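Local structure of PhnH (Penicillium herquei, 6JJT) at residues 76-79 and 83-86; 89-92 and 98-101; 103-106 and 111-114; 132-137 and 141-146. The protein catalyses the enantioselective hydroalkoxylation that closes a prenylated phenalenone to (2'R)-atrovenetin in herqueinone biosynthesis, acting as a homotetramer. One frame throughout, in Å; residues are numbered along the deposited sequence.

Contact 1 of 4, residues 76-79 and 83-86; sequences STRG and TIRA
R78 and I84 sit opposite each other on antiparallel strands and run their side chains out side by side over the same face. From CB, the arginine first brings CG to 4.1 Å from CG1 of I84; that methylene lies trans to the backbone N (chi1 -178°). The chain then continues extended through CD and bends at chi3 (-71°), which turns the guanidinium toward the tip of the isoleucine. There CZ is 3.6 Å from CD1 of I84, and NH2 comes closer still, at 3.4 Å from the same methyl. CG1 of I84 lies over one face of the guanidinium, displaced toward its rim, so an exposed charged group rests on aliphatic carbon. Further along this face the CB atoms of S76 and A86 are 4.1 Å apart.

T77 and R85 form the hydrogen-bonded pair between these two non-hydrogen-bonded ones, each donating its N-H to the other's carbonyl; T77 N to R85 O measures 2.8 Å. A third bond, G79 N to T83 O at 2.9 Å, holds the end next to the turn. On the face of T77 and R85, a water donates to T77 O and accepts a weak bond from R85 NH2. The R85 guanidinium, with CG2 of T83 3.7 Å above its centre, has its stronger partner in F115 O of the second subunit, which NH1 reaches.

The regular alternation of paired residues, closed by a short turn, is that of a beta hairpin, here joining strands 67-79 and 84-94 of the antiparallel barrel.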
loop_
_atom_site.group_PDB
_atom_site.type_symbol
_atom_site.label_atom_id
_atom_site.label_comp_id
_atom_site.label_asym_id
_atom_site.label_seq_id
_atom_site.Cartn_x
_atom_site.Cartn_y
_atom_site.Cartn_z
ATOM N N SER D 76 -6.233 11.244 -1.694
ATOM C CA SER D 76 -5.349 12.382 -1.455
ATOM C C SER D 76 -5.497 12.817 -0.006
ATOM O O SER D 76 -6.550 12.662 0.608
ATOM C CB SER D 76 -5.658 13.488 -2.391
ATOM O OG SER D 76 -6.991 13.937 -2.184
ATOM N N THR D 77 -4.426 13.331 0.564
ATOM C CA THR D 77 -4.467 13.927 1.898
ATOM C C THR D 77 -3.769 15.287 1.880
ATOM O O THR D 77 -2.572 15.336 1.515
ATOM C CB THR D 77 -3.728 13.050 2.911
ATOM O OG1 THR D 77 -4.450 11.827 3.035
ATOM C CG2 THR D 77 -3.672 13.668 4.298
ATOM N N ARG D 78 -4.513 16.315 2.257
ATOM C CA ARG D 78 -3.938 17.643 2.431
ATOM C C ARG D 78 -3.719 17.836 3.921
ATOM O O ARG D 78 -4.695 17.882 4.657
ATOM C CB ARG D 78 -4.935 18.694 1.946
ATOM C CG ARG D 78 -4.347 20.103 2.065
ATOM C CD ARG D 78 -5.234 21.300 1.784
ATOM N NE ARG D 78 -5.586 21.479 0.379
ATOM C CZ ARG D 78 -4.850 22.153 -0.506
ATOM N NH1 ARG D 78 -5.260 22.260 -1.761
ATOM N NH2 ARG D 78 -3.710 22.715 -0.133
ATOM N N GLY D 79 -2.454 17.991 4.370
ATOM C CA GLY D 79 -2.192 18.136 5.807
ATOM C C GLY D 79 -2.299 19.606 6.216
ATOM O O GLY D 79 -2.234 20.493 5.362
ATOM N N THR D 83 1.284 20.102 3.083
ATOM C CA THR D 83 1.680 19.087 2.116
ATOM C C THR D 83 0.401 18.489 1.497
ATOM O O THR D 83 -0.578 18.277 2.224
ATOM C CB THR D 83 2.451 17.966 2.830
ATOM O OG1 THR D 83 3.448 18.570 3.669
ATOM C CG2 THR D 83 3.073 16.937 1.906
ATOM N N ILE D 84 0.411 18.129 0.205
ATOM C CA ILE D 84 -0.669 17.359 -0.406
ATOM C C ILE D 84 -0.093 16.071 -0.982
ATOM O O ILE D 84 0.704 16.083 -1.950
ATOM C CB ILE D 84 -1.341 18.150 -1.534
ATOM C CG1 ILE D 84 -1.825 19.535 -1.073
ATOM C CG2 ILE D 84 -2.467 17.292 -2.066
ATOM C CD1 ILE D 84 -2.143 20.507 -2.219
ATOM N N ARG D 85 -0.419 14.931 -0.364
ATOM C CA ARG D 85 0.084 13.646 -0.826
ATOM C C ARG D 85 -1.039 12.935 -1.589
ATOM O O ARG D 85 -2.208 13.039 -1.180
ATOM C CB ARG D 85 0.502 12.811 0.376
ATOM C CG ARG D 85 1.710 13.369 1.125
ATOM C CD ARG D 85 2.251 12.371 2.104
ATOM N NE ARG D 85 3.531 12.890 2.648
ATOM C CZ ARG D 85 3.656 13.658 3.732
ATOM N NH1 ARG D 85 4.863 14.075 4.058
ATOM N NH2 ARG D 85 2.602 14.079 4.409
ATOM N N ALA D 86 -0.729 12.298 -2.716
ATOM C CA ALA D 86 -1.779 11.575 -3.425
ATOM C C ALA D 86 -1.218 10.261 -3.885
ATOM O O ALA D 86 -0.021 10.131 -4.164
ATOM C CB ALA D 86 -2.383 12.390 -4.568
HETATM O O HOH W 1 -0.340 15.225 3.451
#

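Contact 2 of 4, residues 89-92 and 98-101; sequences HYLI and ANIL
L91 and L101 form a non-hydrogen-bonded pair and I92 and I100 the hydrogen-bonded pair beside it, on strands running antiparallel at 161° between their directions. The latter pair exchanges two bonds, I92 N to I100 O at 2.9 Å and I100 N to I92 O at 2.8 Å. On the face of the two leucines, both side chains lean toward the partner strand. With its CG trans to the backbone N (chi1 -174°), L91 carries CD1 to N99, lying 3.8 Å from OD1 and crossing the amide side chain at a slant. Its other methyl, CD2, rests 4.0 Å from I100 O. L101 answers from the opposite strand, its CD1 set 3.6 Å from Y90 O. On the other face I92 and I100 face each other through their CB atoms, 4.4 Å apart.

Outside the pair of segments, N99 ND2 donates to I41 O of the fourth subunit, whose Y40 also packs on L91 and N99. The CB of Y90 is directed away from segment 98-101, and its ring packs on V102. Apolar branches and main-chain bonds therefore carry the contact itself, while N99 ND2 bonds elsewhere, across the tetramer interface.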
loop_
_atom_site.group_PDB
_atom_site.type_symbol
_atom_site.label_atom_id
_atom_site.label_comp_id
_atom_site.label_asym_id
_atom_site.label_seq_id
_atom_site.Cartn_x
_atom_site.Cartn_y
_atom_site.Cartn_z
ATOM N N HIS D 89 -4.231 4.684 -8.736
ATOM C CA HIS D 89 -4.056 3.637 -9.707
ATOM C C HIS D 89 -5.042 3.901 -10.821
ATOM O O HIS D 89 -6.211 4.243 -10.543
ATOM C CB HIS D 89 -4.394 2.237 -9.159
ATOM C CG HIS D 89 -3.519 1.791 -8.062
ATOM N ND1 HIS D 89 -3.955 1.863 -6.775
ATOM C CD2 HIS D 89 -2.289 1.229 -8.045
ATOM C CE1 HIS D 89 -3.010 1.337 -5.986
ATOM N NE2 HIS D 89 -1.983 0.994 -6.749
ATOM N N TYR D 90 -4.575 3.726 -12.053
ATOM C CA TYR D 90 -5.522 3.810 -13.155
ATOM C C TYR D 90 -5.023 2.935 -14.277
ATOM O O TYR D 90 -3.852 2.520 -14.290
ATOM C CB TYR D 90 -5.785 5.253 -13.619
ATOM C CG TYR D 90 -4.593 6.060 -14.074
ATOM C CD1 TYR D 90 -4.177 6.072 -15.394
ATOM C CD2 TYR D 90 -3.898 6.851 -13.157
ATOM C CE1 TYR D 90 -3.116 6.862 -15.805
ATOM C CE2 TYR D 90 -2.833 7.662 -13.554
ATOM C CZ TYR D 90 -2.472 7.672 -14.893
ATOM O OH TYR D 90 -1.447 8.453 -15.369
ATOM N N LEU D 91 -5.923 2.613 -15.199
ATOM C CA LEU D 91 -5.576 1.674 -16.264
ATOM C C LEU D 91 -5.635 2.420 -17.601
ATOM O O LEU D 91 -6.648 3.052 -17.930
ATOM C CB LEU D 91 -6.612 0.543 -16.154
ATOM C CG LEU D 91 -6.536 -0.720 -17.002
ATOM C CD1 LEU D 91 -6.673 -0.556 -18.496
ATOM C CD2 LEU D 91 -5.597 -1.796 -16.487
ATOM N N ILE D 92 -4.543 2.325 -18.358
ATOM C CA ILE D 92 -4.479 2.837 -19.731
ATOM C C ILE D 92 -4.765 1.681 -20.662
ATOM O O ILE D 92 -4.172 0.608 -20.517
ATOM C CB ILE D 92 -3.077 3.423 -20.033
ATOM C CG1 ILE D 92 -2.850 4.680 -19.201
ATOM C CG2 ILE D 92 -2.937 3.723 -21.536
ATOM C CD1 ILE D 92 -1.451 5.265 -19.350
ATOM N N ALA D 98 -3.666 -2.729 -25.705
ATOM C CA ALA D 98 -2.921 -3.250 -24.556
ATOM C C ALA D 98 -3.357 -2.532 -23.271
ATOM O O ALA D 98 -3.582 -1.323 -23.296
ATOM C CB ALA D 98 -1.457 -3.035 -24.772
ATOM N N ASN D 99 -3.450 -3.297 -22.178
ATOM C CA ASN D 99 -3.813 -2.739 -20.883
ATOM C C ASN D 99 -2.538 -2.534 -20.068
ATOM O O ASN D 99 -1.725 -3.446 -19.967
ATOM C CB ASN D 99 -4.743 -3.694 -20.171
ATOM C CG ASN D 99 -6.109 -3.810 -20.803
ATOM O OD1 ASN D 99 -6.521 -2.866 -21.479
ATOM N ND2 ASN D 99 -6.761 -4.924 -20.562
ATOM N N ILE D 100 -2.428 -1.359 -19.443
ATOM C CA ILE D 100 -1.262 -0.993 -18.648
ATOM C C ILE D 100 -1.763 -0.408 -17.329
ATOM O O ILE D 100 -2.501 0.572 -17.354
ATOM C CB ILE D 100 -0.379 0.048 -19.368
ATOM C CG1 ILE D 100 0.036 -0.420 -20.770
ATOM C CG2 ILE D 100 0.789 0.479 -18.486
ATOM C CD1 ILE D 100 0.524 0.685 -21.688
ATOM N N LEU D 101 -1.329 -0.993 -16.200
ATOM C CA LEU D 101 -1.624 -0.338 -14.914
ATOM C C LEU D 101 -0.612 0.767 -14.630
ATOM O O LEU D 101 0.610 0.544 -14.725
ATOM C CB LEU D 101 -1.539 -1.367 -13.778
ATOM C CG LEU D 101 -1.856 -0.792 -12.394
ATOM C CD1 LEU D 101 -3.320 -0.425 -12.311
ATOM C CD2 LEU D 101 -1.470 -1.763 -11.285
#

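Contact 3 of 4, residues 103-106 and 111-114; sequences TESA and VAVL
T103 pairs with L114 and S105 with A112 through two pairs of main-chain hydrogen bonds. The straightest is T103 N to L114 O, 177° at the hydrogen, and the shortest A112 N to S105 O, 2.8 Å. Between them, E104 CA and V113 CA bring their hydrogens toward A112 O and T103 O.

Among the side chains, the main touch is made by E104 and V111, which slant across each other. The glutamate is extended beyond CG and lays its carboxylate against one valine methyl, with CD and OE1 each 3.5 Å from V111 CG1. That methyl is trans to the backbone N of V111 (chi1 -176°), while the other, CG2, meets A106 CB at 4.0 Å. On the opposite face, A112 CB lies 3.5 Å from S105 O, and S105 and L114 pack on their counterparts, L114 and S105, in the second subunit.

Polar links extend the pairing. A water lies 2.7 Å from T103 OG1 and donates a weak bond to L114 O. OE2 of E104 bonds to Y90 OH and more weakly to Y145 OH, which probably fixes the carboxylate's rotation. The regular antiparallel pairing belongs to the hairpin of strands 99-107 and 110-116 in the eight-stranded barrel.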
loop_
_atom_site.group_PDB
_atom_site.type_symbol
_atom_site.label_atom_id
_atom_site.label_comp_id
_atom_site.label_asym_id
_atom_site.label_seq_id
_atom_site.Cartn_x
_atom_site.Cartn_y
_atom_site.Cartn_z
ATOM N N THR D 103 0.628 3.265 -11.605
ATOM C CA THR D 103 0.667 3.470 -10.159
ATOM C C THR D 103 1.329 4.811 -9.901
ATOM O O THR D 103 2.563 4.939 -10.120
ATOM C CB THR D 103 1.395 2.304 -9.469
ATOM O OG1 THR D 103 0.672 1.112 -9.793
ATOM C CG2 THR D 103 1.448 2.491 -7.964
ATOM N N GLU D 104 0.559 5.804 -9.442
ATOM C CA GLU D 104 1.110 7.111 -9.186
ATOM C C GLU D 104 1.200 7.376 -7.700
ATOM O O GLU D 104 0.358 6.965 -6.909
ATOM C CB GLU D 104 0.216 8.212 -9.754
ATOM C CG GLU D 104 0.172 8.288 -11.273
ATOM C CD GLU D 104 -0.468 9.533 -11.881
ATOM O OE1 GLU D 104 -1.142 10.245 -11.106
ATOM O OE2 GLU D 104 -0.223 9.764 -13.107
ATOM N N SER D 105 2.247 8.068 -7.304
ATOM C CA SER D 105 2.434 8.540 -5.935
ATOM C C SER D 105 2.993 9.953 -6.007
ATOM O O SER D 105 3.950 10.179 -6.769
ATOM C CB SER D 105 3.289 7.629 -5.087
ATOM O OG SER D 105 4.533 7.365 -5.744
ATOM N N ALA D 106 2.452 10.893 -5.249
ATOM C CA ALA D 106 2.721 12.296 -5.545
ATOM C C ALA D 106 2.895 13.113 -4.291
ATOM O O ALA D 106 2.182 12.905 -3.332
ATOM C CB ALA D 106 1.587 12.874 -6.384
ATOM N N VAL D 111 4.605 14.219 -9.472
ATOM C CA VAL D 111 3.995 12.894 -9.562
ATOM C C VAL D 111 5.019 11.876 -10.016
ATOM O O VAL D 111 5.584 11.988 -11.098
ATOM C CB VAL D 111 2.793 12.915 -10.528
ATOM C CG1 VAL D 111 2.098 11.541 -10.531
ATOM C CG2 VAL D 111 1.822 14.029 -10.168
ATOM N N ALA D 112 5.214 10.819 -9.223
ATOM C CA ALA D 112 6.071 9.714 -9.629
ATOM C C ALA D 112 5.196 8.592 -10.163
ATOM O O ALA D 112 4.096 8.377 -9.599
ATOM C CB ALA D 112 6.846 9.205 -8.424
ATOM N N VAL D 113 5.682 7.822 -11.124
ATOM C CA VAL D 113 4.854 6.859 -11.813
ATOM C C VAL D 113 5.636 5.581 -12.025
ATOM O O VAL D 113 6.833 5.609 -12.377
ATOM C CB VAL D 113 4.467 7.401 -13.207
ATOM C CG1 VAL D 113 3.424 6.523 -13.856
ATOM C CG2 VAL D 113 3.973 8.824 -13.140
ATOM N N LEU D 114 4.948 4.462 -11.848
ATOM C CA LEU D 114 5.386 3.130 -12.187
ATOM C C LEU D 114 4.317 2.484 -13.076
ATOM O O LEU D 114 3.157 2.934 -13.055
ATOM C CB LEU D 114 5.616 2.286 -10.923
ATOM C CG LEU D 114 6.775 2.751 -10.052
ATOM C CD1 LEU D 114 6.646 2.134 -8.662
ATOM C CD2 LEU D 114 8.141 2.433 -10.663
HETATM O O HOH W 2 1.686 0.071 -12.029
#

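Contact 4 of 4, residues 132-137 and 141-146; sequences GTPPNL and NFLEYW
P135 meets the F142 ring at its edge, near the ring plane, with CG 3.8 Å from CD2. The two side chains cross at about a right angle, and F142 CG, trans to its backbone N (chi1 -178°), directs the ring to the proline. The same proline also lies across the carboxylate of E144, its CB 3.5 Å from OE1. The Y145 ring lies obliquely against G132, with CD2 3.5 Å from CA. Elsewhere, Y145 stacks on F30.

P134 and L143 run side by side, with CD and CD2 4.0 Å apart, while P134 CA approaches F142 O at 3.2 Å in a CA-H...O contact. T133 and E144 form the hydrogen-bonded pair, both bonds being 3.2 Å long; in E144 N to T133 O the donor lies above the carbonyl plane, 36° out of it. Beyond T133 the prolines, without N-H groups, end the regular pairing, and a water that accepts from N136 N and lies near F142 O takes the place of direct main-chain pairing there.

E144 also packs on P21 of the second subunit. Strands 129-133 and 142-148 thus make the last hairpin in sequence of the closed antiparallel barrel, its connection led by two prolines.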
loop_
_atom_site.group_PDB
_atom_site.type_symbol
_atom_site.label_atom_id
_atom_site.label_comp_id
_atom_site.label_asym_id
_atom_site.label_seq_id
_atom_site.Cartn_x
_atom_site.Cartn_y
_atom_site.Cartn_z
ATOM N N GLY D 132 6.081 13.335 -13.441
ATOM C CA GLY D 132 5.302 14.309 -14.192
ATOM C C GLY D 132 4.794 15.427 -13.325
ATOM O O GLY D 132 4.810 15.354 -12.100
ATOM N N THR D 133 4.290 16.488 -13.991
ATOM C CA THR D 133 3.687 17.604 -13.303
ATOM C C THR D 133 2.858 18.366 -14.339
ATOM O O THR D 133 3.121 18.191 -15.528
ATOM C CB THR D 133 4.775 18.483 -12.668
ATOM O OG1 THR D 133 4.195 19.337 -11.708
ATOM C CG2 THR D 133 5.537 19.340 -13.682
ATOM N N PRO D 134 1.846 19.156 -13.940
ATOM C CA PRO D 134 1.082 19.972 -14.910
ATOM C C PRO D 134 1.988 21.101 -15.424
ATOM O O PRO D 134 2.493 21.858 -14.604
ATOM C CB PRO D 134 -0.117 20.496 -14.126
ATOM C CG PRO D 134 -0.126 19.684 -12.845
ATOM C CD PRO D 134 1.331 19.347 -12.573
ATOM N N PRO D 135 2.212 21.265 -16.763
ATOM C CA PRO D 135 2.985 22.403 -17.273
ATOM C C PRO D 135 2.319 23.743 -16.971
ATOM O O PRO D 135 3.012 24.739 -16.843
ATOM C CB PRO D 135 3.131 22.129 -18.781
ATOM C CG PRO D 135 1.951 21.239 -19.115
ATOM C CD PRO D 135 1.851 20.359 -17.865
ATOM N N ASN D 136 0.997 23.737 -16.783
ATOM C CA ASN D 136 0.227 24.892 -16.351
ATOM C C ASN D 136 -0.564 24.531 -15.088
ATOM O O ASN D 136 -1.512 23.752 -15.138
ATOM C CB ASN D 136 -0.679 25.326 -17.506
ATOM C CG ASN D 136 -1.602 26.466 -17.159
ATOM O OD1 ASN D 136 -1.541 27.003 -16.060
ATOM N ND2 ASN D 136 -2.494 26.799 -18.074
ATOM N N LEU D 137 -0.175 25.085 -13.933
ATOM C CA LEU D 137 -0.737 24.656 -12.658
ATOM C C LEU D 137 -2.215 25.029 -12.481
ATOM O O LEU D 137 -2.902 24.506 -11.595
ATOM C CB LEU D 137 0.151 25.164 -11.513
ATOM C CG LEU D 137 1.549 24.540 -11.467
ATOM C CD1 LEU D 137 2.427 25.228 -10.428
ATOM C CD2 LEU D 137 1.452 23.043 -11.175
ATOM N N ASN D 141 -5.330 18.966 -14.651
ATOM C CA ASN D 141 -5.706 17.691 -15.250
ATOM C C ASN D 141 -4.864 17.363 -16.492
ATOM O O ASN D 141 -5.013 16.278 -17.060
ATOM C CB ASN D 141 -7.222 17.555 -15.371
ATOM C CG ASN D 141 -7.901 17.406 -14.018
ATOM O OD1 ASN D 141 -7.355 16.819 -13.083
ATOM N ND2 ASN D 141 -9.100 17.942 -13.900
ATOM N N PHE D 142 -3.979 18.285 -16.918
ATOM C CA PHE D 142 -3.074 17.996 -18.022
ATOM C C PHE D 142 -1.640 17.929 -17.509
ATOM O O PHE D 142 -1.116 18.933 -17.004
ATOM C CB PHE D 142 -3.154 19.055 -19.138
ATOM C CG PHE D 142 -2.240 18.710 -20.288
ATOM C CD1 PHE D 142 -2.573 17.710 -21.184
ATOM C CD2 PHE D 142 -1.009 19.323 -20.449
ATOM C CE1 PHE D 142 -1.721 17.332 -22.226
ATOM C CE2 PHE D 142 -0.164 18.960 -21.490
ATOM C CZ PHE D 142 -0.510 17.966 -22.381
ATOM N N LEU D 143 -1.033 16.734 -17.607
ATOM C CA LEU D 143 0.319 16.531 -17.101
ATOM C C LEU D 143 1.236 15.980 -18.166
ATOM O O LEU D 143 0.839 15.258 -19.060
ATOM C CB LEU D 143 0.308 15.559 -15.912
ATOM C CG LEU D 143 -0.522 16.000 -14.707
ATOM C CD1 LEU D 143 -1.916 15.352 -14.733
ATOM C CD2 LEU D 143 0.231 15.586 -13.438
ATOM N N GLU D 144 2.497 16.374 -18.042
ATOM C CA GLU D 144 3.550 15.854 -18.884
ATOM C C GLU D 144 4.502 15.016 -18.030
ATOM O O GLU D 144 4.907 15.510 -16.975
ATOM C CB GLU D 144 4.324 17.023 -19.525
ATOM C CG GLU D 144 3.540 17.657 -20.659
ATOM C CD GLU D 144 4.072 19.008 -21.095
ATOM O OE1 GLU D 144 4.925 19.568 -20.417
ATOM O OE2 GLU D 144 3.601 19.480 -22.129
ATOM N N TYR D 145 4.892 13.899 -18.578
ATOM C CA TYR D 145 5.713 12.933 -17.843
ATOM C C TYR D 145 7.000 12.595 -18.581
ATOM O O TYR D 145 7.009 12.449 -19.813
ATOM C CB TYR D 145 4.931 11.633 -17.624
ATOM C CG TYR D 145 3.672 11.730 -16.802
ATOM C CD1 TYR D 145 2.477 12.028 -17.429
ATOM C CD2 TYR D 145 3.661 11.497 -15.422
ATOM C CE1 TYR D 145 1.287 12.106 -16.715
ATOM C CE2 TYR D 145 2.470 11.575 -14.698
ATOM C CZ TYR D 145 1.291 11.887 -15.350
ATOM O OH TYR D 145 0.084 11.915 -14.680
ATOM N N TRP D 146 8.055 12.328 -17.787
ATOM C CA TRP D 146 9.417 12.060 -18.229
ATOM C C TRP D 146 9.885 10.712 -17.705
ATOM O O TRP D 146 9.695 10.423 -16.513
ATOM C CB TRP D 146 10.331 13.178 -17.707
ATOM C CG TRP D 146 9.914 14.500 -18.274
ATOM C CD1 TRP D 146 8.895 15.293 -17.828
ATOM C CD2 TRP D 146 10.454 15.138 -19.438
ATOM N NE1 TRP D 146 8.779 16.405 -18.625
ATOM C CE2 TRP D 146 9.708 16.322 -19.634
ATOM C CE3 TRP D 146 11.498 14.820 -20.305
ATOM C CZ2 TRP D 146 10.008 17.220 -20.663
ATOM C CZ3 TRP D 146 11.776 15.692 -21.339
ATOM C CH2 TRP D 146 11.033 16.861 -21.508
HETATM O O HOH W 3 5.147 19.697 -17.127
HETATM O O HOH W 4 -1.118 21.671 -17.160
#

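Each of the four contacts closes one hairpin of the meander, in series along the chain, so none nests within or crosses another. Contact 1 joins strand 67-79 to 84-94, and contact 2 carries 84-94 on to 99-107, at the other side of the chain's centre and about 23 Å away between centres. Contact 3 then adds strand 110-116, touching contact 1 through A86 O and A106 N. After the intervening chain, contact 4 closes the final hairpin, and V111 O with G132 N ties it to contact 3. Y90, E104 and Y145 meet between contacts 2, 3 and 4, while contacts 1, 3 and 4 all reach the second subunit.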